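Long-range contact in blood group a-and b-cleaving endo-beta-galactosidase (Streptococcus pneumoniae, PDB 2YGL), which probably cleaves blood group A and B antigens as a family 98 glycoside hydrolase, here represented by its tandem carbohydrate-binding CBM51 modules: residues Ile45-Lys53 / Arg127-Ile135. Residues are numbered along the deposited sequence; the frame is centred on the assembly and turned at random.
Sequences ISLLTSDDK and RYNTQAQFI
The amide of Gln131 and the carboxylate of Asp52 meet across the contact with their planes 84° apart, close to perpendicular. Gln131 NE2 donates to Asp52 OD1 at 2.9 Å. Asp52 OD1 sits close to the plane of the Gln131 amide, 8° out of it. Seen from Asp52 the donor comes from above the carboxylate plane, 45° out of it. Within 127-135, Asn129 CB lies 3.6 Å above the Tyr128 ring, over its centre. At the other end of the Gln131 amide, water 2 donates to OE1 and also bonds Ser50 OG. Both ends of the amide are thus held to the turn 49-53. The Gln131 chain is extended beyond CG, which carries the amide to the side chain of Asp52. Thr49 O is 3.2 Å from Gln131 NE2, but the angle is too poor for a hydrogen bond.

Nearer the strand the backbones join. Ala132 N donates to Leu48 O at 2.8 Å, almost in line with the carbonyl bond. Gln131 CA adds a CA-H...O contact to the same oxygen at 3.4 Å. Water 1 makes a second link: it accepts from Leu48 N and can donate to Thr130 O. Next to these polar links, Ala132 CB packs on Leu47 CD1 at 3.8 Å. Leu47 also touches Val162 and Ala164 of strand 160-171. Leu48 does not start out pointing at the Arg127-Thr130 turn, but its CD2 ends 3.4 Å from Asn129 O.

The contact joins the hairpin of strands 45-48 and 54-57 to the loop entering strand 133-138, within the first NPCBM module. It is a surface contact without metal ligands; the Asn129 side chain is about 13 Å from the bound calcium ion. One direct backbone bond and a small apolar patch are supplemented by Gln131, whose amide ties to the hairpin turn through a carboxylate and a water; the negative charge of Asp52 probably strengthens the NE2 bond.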
loop_
_atom_site.group_PDB
_atom_site.type_symbol
_atom_site.label_atom_id
_atom_site.label_comp_id
_atom_site.label_asym_id
_atom_site.label_seq_id
_atom_site.Cartn_x
_atom_site.Cartn_y
_atom_site.Cartn_z
ATOM N N ILE A 45 -15.168 -25.864 -10.248
ATOM C CA ILE A 45 -13.923 -26.452 -9.759
ATOM C C ILE A 45 -14.173 -27.109 -8.401
ATOM O O ILE A 45 -14.771 -26.500 -7.510
ATOM C CB ILE A 45 -12.804 -25.381 -9.636
ATOM C CG1 ILE A 45 -12.353 -24.922 -11.025
ATOM C CG2 ILE A 45 -11.615 -25.909 -8.822
ATOM C CD1 ILE A 45 -11.595 -23.611 -11.038
ATOM N N SER A 46 -13.741 -28.358 -8.258
ATOM C CA SER A 46 -13.869 -29.056 -6.983
ATOM C C SER A 46 -12.661 -29.925 -6.662
ATOM O O SER A 46 -12.053 -30.523 -7.550
ATOM C CB SER A 46 -15.163 -29.876 -6.914
ATOM O OG SER A 46 -15.187 -30.904 -7.883
ATOM N N LEU A 47 -12.328 -29.981 -5.378
ATOM C CA LEU A 47 -11.185 -30.744 -4.899
ATOM C C LEU A 47 -11.544 -31.543 -3.664
ATOM O O LEU A 47 -12.447 -31.172 -2.904
ATOM C CB LEU A 47 -10.009 -29.814 -4.583
ATOM C CG LEU A 47 -9.201 -29.259 -5.758
ATOM C CD1 LEU A 47 -8.173 -28.231 -5.279
ATOM C CD2 LEU A 47 -8.520 -30.382 -6.516
ATOM N N LEU A 48 -10.826 -32.644 -3.476
ATOM C CA LEU A 48 -10.921 -33.438 -2.266
ATOM C C LEU A 48 -10.164 -32.722 -1.152
ATOM O O LEU A 48 -8.972 -32.434 -1.284
ATOM C CB LEU A 48 -10.320 -34.823 -2.514
ATOM C CG LEU A 48 -10.780 -36.024 -1.688
ATOM C CD1 LEU A 48 -12.259 -36.316 -1.911
ATOM C CD2 LEU A 48 -9.943 -37.234 -2.061
ATOM N N THR A 49 -10.863 -32.411 -0.067
ATOM C CA THR A 49 -10.229 -31.791 1.092
ATOM C C THR A 49 -10.003 -32.833 2.195
ATOM O O THR A 49 -10.099 -34.037 1.940
ATOM C CB THR A 49 -11.018 -30.545 1.595
ATOM O OG1 THR A 49 -10.262 -29.876 2.610
ATOM C CG2 THR A 49 -12.382 -30.923 2.151
ATOM N N SER A 50 -9.695 -32.373 3.405
ATOM C CA SER A 50 -9.468 -33.268 4.536
ATOM C C SER A 50 -10.715 -34.091 4.857
ATOM O O SER A 50 -11.844 -33.636 4.646
ATOM C CB SER A 50 -9.008 -32.483 5.764
ATOM O OG SER A 50 -8.490 -33.364 6.744
ATOM N N ASP A 51 -10.490 -35.307 5.357
ATOM C CA ASP A 51 -11.544 -36.308 5.586
ATOM C C ASP A 51 -12.291 -36.728 4.321
ATOM O O ASP A 51 -13.425 -37.212 4.392
ATOM C CB ASP A 51 -12.525 -35.862 6.677
ATOM C CG ASP A 51 -12.182 -36.436 8.031
ATOM O OD1 ASP A 51 -11.149 -36.030 8.604
ATOM O OD2 ASP A 51 -12.935 -37.310 8.512
ATOM N N ASP A 52 -11.640 -36.552 3.170
ATOM C CA ASP A 52 -12.202 -36.922 1.866
ATOM C C ASP A 52 -13.527 -36.229 1.527
ATOM O O ASP A 52 -14.342 -36.759 0.767
ATOM C CB ASP A 52 -12.323 -38.450 1.733
ATOM C CG ASP A 52 -10.999 -39.114 1.404
ATOM O OD1 ASP A 52 -10.024 -38.392 1.102
ATOM O OD2 ASP A 52 -10.934 -40.360 1.438
ATOM N N LYS A 53 -13.729 -35.041 2.094
ATOM C CA LYS A 53 -14.882 -34.213 1.760
ATOM C C LYS A 53 -14.600 -33.462 0.458
ATOM O O LYS A 53 -13.515 -32.914 0.278
ATOM C CB LYS A 53 -15.189 -33.233 2.902
ATOM C CG LYS A 53 -16.285 -32.218 2.584
ATOM C CD LYS A 53 -16.284 -31.051 3.568
ATOM C CE LYS A 53 -16.862 -29.785 2.934
ATOM N NZ LYS A 53 -18.290 -29.935 2.523
ATOM N N ARG A 127 -2.341 -37.578 -7.477
ATOM C CA ARG A 127 -3.212 -38.557 -8.119
ATOM C C ARG A 127 -4.656 -38.072 -8.002
ATOM O O ARG A 127 -4.917 -37.041 -7.378
ATOM C CB ARG A 127 -3.061 -39.934 -7.460
ATOM C CG ARG A 127 -1.640 -40.492 -7.435
ATOM C CD ARG A 127 -1.153 -40.895 -8.822
ATOM N NE ARG A 127 0.177 -41.510 -8.779
ATOM C CZ ARG A 127 1.327 -40.838 -8.806
ATOM N NH1 ARG A 127 1.340 -39.507 -8.878
ATOM N NH2 ARG A 127 2.473 -41.502 -8.760
ATOM N N TYR A 128 -5.586 -38.822 -8.592
ATOM C CA TYR A 128 -6.997 -38.439 -8.635
ATOM C C TYR A 128 -7.592 -38.234 -7.239
ATOM O O TYR A 128 -8.482 -37.406 -7.058
ATOM C CB TYR A 128 -7.815 -39.490 -9.400
ATOM C CG TYR A 128 -8.268 -40.646 -8.539
ATOM C CD1 TYR A 128 -7.398 -41.692 -8.231
ATOM C CD2 TYR A 128 -9.560 -40.679 -8.007
ATOM C CE1 TYR A 128 -7.803 -42.749 -7.426
ATOM C CE2 TYR A 128 -9.974 -41.731 -7.198
ATOM C CZ TYR A 128 -9.090 -42.761 -6.915
ATOM O OH TYR A 128 -9.489 -43.803 -6.116
ATOM N N ASN A 129 -7.097 -38.997 -6.266
ATOM C CA ASN A 129 -7.604 -38.945 -4.898
ATOM C C ASN A 129 -6.645 -38.283 -3.902
ATOM O O ASN A 129 -6.833 -38.395 -2.687
ATOM C CB ASN A 129 -7.999 -40.351 -4.414
ATOM C CG ASN A 129 -6.808 -41.289 -4.291
ATOM O OD1 ASN A 129 -5.832 -41.180 -5.037
ATOM N ND2 ASN A 129 -6.889 -42.228 -3.350
ATOM N N THR A 130 -5.620 -37.601 -4.414
ATOM C CA THR A 130 -4.722 -36.832 -3.553
ATOM C C THR A 130 -5.451 -35.587 -3.060
ATOM O O THR A 130 -5.964 -34.796 -3.861
ATOM C CB THR A 130 -3.422 -36.419 -4.269
ATOM O OG1 THR A 130 -2.826 -37.567 -4.875
ATOM C CG2 THR A 130 -2.432 -35.812 -3.279
ATOM N N GLN A 131 -5.500 -35.430 -1.740
ATOM C CA GLN A 131 -6.174 -34.296 -1.119
ATOM C C GLN A 131 -5.454 -32.986 -1.441
ATOM O O GLN A 131 -4.242 -32.976 -1.669
ATOM C CB GLN A 131 -6.299 -34.505 0.394
ATOM C CG GLN A 131 -7.208 -35.675 0.778
ATOM C CD GLN A 131 -7.366 -35.847 2.278
ATOM O OE1 GLN A 131 -6.604 -35.284 3.070
ATOM N NE2 GLN A 131 -8.365 -36.628 2.678
ATOM N N ALA A 132 -6.215 -31.895 -1.475
ATOM C CA ALA A 132 -5.707 -30.588 -1.897
ATOM C C ALA A 132 -4.610 -30.043 -0.986
ATOM O O ALA A 132 -4.643 -30.246 0.226
ATOM C CB ALA A 132 -6.849 -29.591 -1.994
ATOM N N GLN A 133 -3.635 -29.360 -1.583
ATOM C CA GLN A 133 -2.629 -28.621 -0.824
ATOM C C GLN A 133 -2.928 -27.129 -0.895
ATOM O O GLN A 133 -3.240 -26.604 -1.966
ATOM C CB GLN A 133 -1.219 -28.896 -1.358
ATOM C CG GLN A 133 -0.685 -30.301 -1.071
ATOM C CD GLN A 133 -0.293 -30.510 0.387
ATOM O OE1 GLN A 133 -0.047 -29.556 1.126
ATOM N NE2 GLN A 133 -0.223 -31.767 0.800
ATOM N N PHE A 134 -2.837 -26.457 0.252
ATOM C CA PHE A 134 -3.029 -25.011 0.334
ATOM C C PHE A 134 -1.689 -24.293 0.227
ATOM O O PHE A 134 -0.745 -24.615 0.953
ATOM C CB PHE A 134 -3.740 -24.631 1.641
ATOM C CG PHE A 134 -3.951 -23.146 1.822
ATOM C CD1 PHE A 134 -4.822 -22.442 0.992
ATOM C CD2 PHE A 134 -3.294 -22.457 2.838
ATOM C CE1 PHE A 134 -5.022 -21.073 1.161
ATOM C CE2 PHE A 134 -3.487 -21.087 3.019
ATOM C CZ PHE A 134 -4.355 -20.393 2.178
ATOM N N ILE A 135 -1.615 -23.333 -0.689
ATOM C CA ILE A 135 -0.412 -22.535 -0.890
ATOM C C ILE A 135 -0.628 -21.129 -0.339
ATOM O O ILE A 135 -1.646 -20.488 -0.624
ATOM C CB ILE A 135 -0.015 -22.436 -2.394
ATOM C CG1 ILE A 135 0.188 -23.826 -3.007
ATOM C CG2 ILE A 135 1.249 -21.585 -2.570
ATOM C CD1 ILE A 135 0.338 -23.813 -4.517
HETATM O O HOH W 1 -8.134 -32.983 -4.444
HETATM O O HOH W 2 -6.830 -35.846 5.734
#